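Local coordinates for protein Hpy188I (Helicobacter pylori, PDB 3OQG) that acts as a GIY-YIG family restriction endonuclease, binding its DNA target as a pair of subunits and probably cutting it with the help of a metal ion, at residues T140-Y148 / S153-I162. Numbering follows the deposited sequence. Where two conformers were deposited one is given.
Sequences TYTLFGKTY and STSKRAENVI. With NA (sodium ion), chain E; nucleotides of chain C.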
# COMPACT_ATOMS: atom_id res chain seq x y z
N THR A 140 4.07 19.58 9.94
CA THR A 140 2.91 20.32 9.48
C THR A 140 3.09 20.61 7.99
O THR A 140 4.21 20.85 7.53
CB THR A 140 2.73 21.64 10.24
OG1 THR A 140 3.84 22.50 9.99
CG2 THR A 140 2.61 21.38 11.74
N TYR A 141 2.00 20.56 7.24
CA TYR A 141 2.05 20.84 5.80
C TYR A 141 0.78 21.54 5.35
O TYR A 141 -0.24 21.50 6.04
CB TYR A 141 2.30 19.57 4.98
CG TYR A 141 1.29 18.44 5.14
CD1 TYR A 141 0.21 18.33 4.28
CD2 TYR A 141 1.46 17.46 6.11
CE1 TYR A 141 -0.70 17.27 4.39
CE2 TYR A 141 0.55 16.41 6.23
CZ TYR A 141 -0.52 16.32 5.36
OH TYR A 141 -1.42 15.29 5.47
N THR A 142 0.88 22.20 4.20
CA THR A 142 -0.22 22.98 3.65
C THR A 142 -0.71 22.37 2.35
O THR A 142 0.08 21.94 1.50
CB THR A 142 0.21 24.43 3.40
OG1 THR A 142 0.66 25.00 4.64
CG2 THR A 142 -0.96 25.25 2.86
N LEU A 143 -2.03 22.31 2.21
CA LEU A 143 -2.67 21.86 0.98
C LEU A 143 -3.88 22.75 0.74
O LEU A 143 -4.78 22.80 1.58
CB LEU A 143 -3.14 20.40 1.09
CG LEU A 143 -2.10 19.28 1.00
CD1 LEU A 143 -2.75 17.95 1.31
CD2 LEU A 143 -1.43 19.26 -0.37
N PHE A 144 -3.88 23.45 -0.38
CA PHE A 144 -5.00 24.30 -0.77
C PHE A 144 -5.34 25.29 0.35
O PHE A 144 -6.52 25.50 0.68
CB PHE A 144 -6.19 23.42 -1.15
CG PHE A 144 -5.81 22.26 -2.03
CD1 PHE A 144 -5.29 22.49 -3.30
CD2 PHE A 144 -5.95 20.95 -1.59
CE1 PHE A 144 -4.93 21.43 -4.12
CE2 PHE A 144 -5.59 19.88 -2.41
CZ PHE A 144 -5.08 20.12 -3.68
N GLY A 145 -4.30 25.89 0.93
CA GLY A 145 -4.46 26.90 1.96
C GLY A 145 -4.90 26.42 3.34
O GLY A 145 -5.20 27.24 4.21
N LYS A 146 -4.93 25.11 3.56
CA LYS A 146 -5.27 24.56 4.87
C LYS A 146 -4.08 23.78 5.41
O LYS A 146 -3.32 23.18 4.64
CB LYS A 146 -6.52 23.68 4.79
CG LYS A 146 -6.83 22.97 6.11
CD LYS A 146 -8.26 22.46 6.19
CE LYS A 146 -8.42 21.54 7.40
NZ LYS A 146 -9.63 20.66 7.31
N THR A 147 -3.92 23.79 6.73
CA THR A 147 -2.78 23.16 7.39
C THR A 147 -3.15 21.81 8.00
O THR A 147 -4.24 21.64 8.55
CB THR A 147 -2.19 24.08 8.48
OG1 THR A 147 -1.82 25.33 7.89
CG2 THR A 147 -0.96 23.45 9.12
N TYR A 148 -2.22 20.86 7.89
CA TYR A 148 -2.42 19.49 8.36
C TYR A 148 -1.22 19.07 9.19
O TYR A 148 -0.11 19.54 8.96
CB TYR A 148 -2.57 18.54 7.17
CG TYR A 148 -3.79 18.84 6.34
CD1 TYR A 148 -5.00 18.19 6.59
CD2 TYR A 148 -3.74 19.78 5.32
CE1 TYR A 148 -6.13 18.48 5.84
CE2 TYR A 148 -4.86 20.07 4.57
CZ TYR A 148 -6.05 19.41 4.84
OH TYR A 148 -7.17 19.70 4.09
N SER A 153 1.15 10.70 3.90
CA SER A 153 1.94 11.38 2.86
C SER A 153 1.11 12.53 2.32
O SER A 153 -0.12 12.49 2.37
CB SER A 153 2.31 10.44 1.72
OG SER A 153 1.19 10.05 0.94
N THR A 154 1.76 13.57 1.79
CA THR A 154 1.01 14.74 1.31
C THR A 154 0.17 14.38 0.09
O THR A 154 -0.93 14.92 -0.09
CB THR A 154 1.92 15.97 1.03
OG1 THR A 154 2.86 15.65 -0.01
CG2 THR A 154 2.66 16.39 2.29
N SER A 155 0.65 13.44 -0.73
CA SER A 155 -0.11 12.99 -1.89
C SER A 155 -1.37 12.22 -1.47
O SER A 155 -2.42 12.40 -2.09
CB SER A 155 0.73 12.19 -2.88
OG SER A 155 1.13 10.93 -2.39
N LYS A 156 -1.27 11.38 -0.44
CA LYS A 156 -2.46 10.68 0.08
C LYS A 156 -3.46 11.64 0.71
O LYS A 156 -4.66 11.53 0.44
CB LYS A 156 -2.10 9.57 1.06
CG LYS A 156 -3.33 8.68 1.42
CD LYS A 156 -2.95 7.38 2.09
CE LYS A 156 -4.17 6.80 2.85
NZ LYS A 156 -5.28 6.43 1.97
N ARG A 157 -3.00 12.58 1.53
CA ARG A 157 -3.93 13.55 2.11
C ARG A 157 -4.60 14.37 1.01
O ARG A 157 -5.81 14.58 1.05
CB ARG A 157 -3.23 14.45 3.13
CG ARG A 157 -4.12 15.56 3.72
CD ARG A 157 -5.39 14.99 4.37
NE ARG A 157 -5.08 14.16 5.54
CZ ARG A 157 -5.83 13.14 6.00
NH1 ARG A 157 -6.96 12.77 5.39
NH2 ARG A 157 -5.43 12.45 7.06
N ALA A 158 -3.83 14.80 0.01
CA ALA A 158 -4.36 15.59 -1.10
C ALA A 158 -5.45 14.82 -1.83
O ALA A 158 -6.48 15.38 -2.17
CB ALA A 158 -3.24 16.01 -2.08
N GLU A 159 -5.20 13.53 -2.08
CA GLU A 159 -6.16 12.66 -2.75
C GLU A 159 -7.44 12.55 -1.92
O GLU A 159 -8.55 12.57 -2.47
CB GLU A 159 -5.57 11.27 -2.91
CG GLU A 159 -6.54 10.20 -3.43
CD GLU A 159 -6.07 8.82 -3.09
OE1 GLU A 159 -6.14 8.44 -1.91
OE2 GLU A 159 -5.58 8.11 -3.99
N ASN A 160 -7.27 12.43 -0.61
CA ASN A 160 -8.41 12.33 0.29
C ASN A 160 -9.28 13.58 0.29
O ASN A 160 -10.51 13.49 0.20
CB ASN A 160 -7.94 12.03 1.71
CG ASN A 160 -9.07 12.00 2.69
OD1 ASN A 160 -9.26 12.93 3.44
ND2 ASN A 160 -9.87 10.95 2.62
N VAL A 161 -8.64 14.75 0.39
CA VAL A 161 -9.32 16.03 0.38
C VAL A 161 -10.09 16.22 -0.92
O VAL A 161 -11.26 16.62 -0.93
CB VAL A 161 -8.30 17.19 0.59
CG1 VAL A 161 -8.94 18.55 0.36
CG2 VAL A 161 -7.70 17.14 2.01
N ILE A 162 -9.42 15.91 -2.03
CA ILE A 162 -10.00 16.04 -3.35
C ILE A 162 -11.20 15.10 -3.54
O ILE A 162 -12.24 15.53 -4.04
CB ILE A 162 -8.92 15.82 -4.44
CG1 ILE A 162 -7.97 17.01 -4.48
CG2 ILE A 162 -9.56 15.62 -5.82
CD1 ILE A 162 -6.68 16.78 -5.30
NA NA E . -6.02 5.84 -4.02
P DA C 8 -6.59 4.39 4.86
OP1 DA C 8 -6.80 5.73 4.23
OP2 DA C 8 -6.32 4.30 6.31
O5' DA C 8 -7.85 3.49 4.50
C5' DA C 8 -8.18 3.26 3.13
C4' DA C 8 -9.26 2.21 3.03
O4' DA C 8 -8.80 0.98 3.61
C3' DA C 8 -10.56 2.56 3.76
O3' DA C 8 -11.52 2.98 2.79
C2' DA C 8 -10.96 1.26 4.45
C1' DA C 8 -9.95 0.24 3.94
N9 DA C 8 -9.57 -0.79 4.90
C8 DA C 8 -8.77 -0.67 6.02
N7 DA C 8 -8.60 -1.80 6.67
C5 DA C 8 -9.35 -2.71 5.94
C6 DA C 8 -9.59 -4.09 6.12
N6 DA C 8 -9.07 -4.81 7.12
N1 DA C 8 -10.39 -4.70 5.22
C2 DA C 8 -10.91 -3.98 4.22
N3 DA C 8 -10.74 -2.69 3.94
C4 DA C 8 -9.94 -2.10 4.85
O HOH W 1 -5.34 5.64 -1.77
O HOH W 2 -8.13 5.29 -2.64
O HOH W 3 -7.65 5.63 -5.74
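Tyr141, Leu143, Phe144 and Tyr148 of the hairpin 140-148 pack on the start of the helix, 154-162, and between these two segments the contact is made of apolar and CH-pi touches. The Tyr141 ring is sandwiched: methyl CG2 of Thr154 lies over one face, 3.9 Å from the ring centroid and 18° off its normal, while CB of Tyr148 covers the opposite face. Arg157 lies against both tyrosines. Its CG, anti to the backbone N (chi1 176°), rests over a face of the Tyr148 ring, 4.1 Å from the centroid, and also meets the edge of Tyr141; bends at chi2 and chi3 then carry the guanidinium on toward Asp150. The guanidinium plane is 6° from that of the Tyr141 ring, whose OH is at its edge.

Leu143 puts CD1 against the first turns of the helix, 3.9 Å from CB of Ala158. Further along, Phe144 CZ comes 4.0 Å from Ile162 CD1, and Val161 CG2 lies 3.3 Å from Tyr148 OH.

The hairpin is a two-stranded antiparallel unit closed by a type I' turn from Leu143 to Lys146, separate from the five-stranded sheet. Its turn also reaches the second subunit, where Phe144 meets Tyr37 and Tyr40 of that chain edge-to-face.

Among polar groups, Asp150 takes both a salt bridge from Arg157 NE and a hydrogen bond with Tyr141 OH, tying the two side chains together. Ser153 caps the helix, its OG accepting from Lys156 N at 3.1 Å. On the helix side turned from the hairpin, Glu159 OE2 binds the sodium ion at 2.3 Å, as do DNA phosphates. Glu159 and His86 are ligands of a calcium site seen for this protein, where sodium probably stands in here; His86 of the second subunit is hydrogen-bonded to Glu159. Lys156 NZ donates to OP1, a phosphate oxygen of DA8 of chain C in the bound DNA, at 2.8 Å.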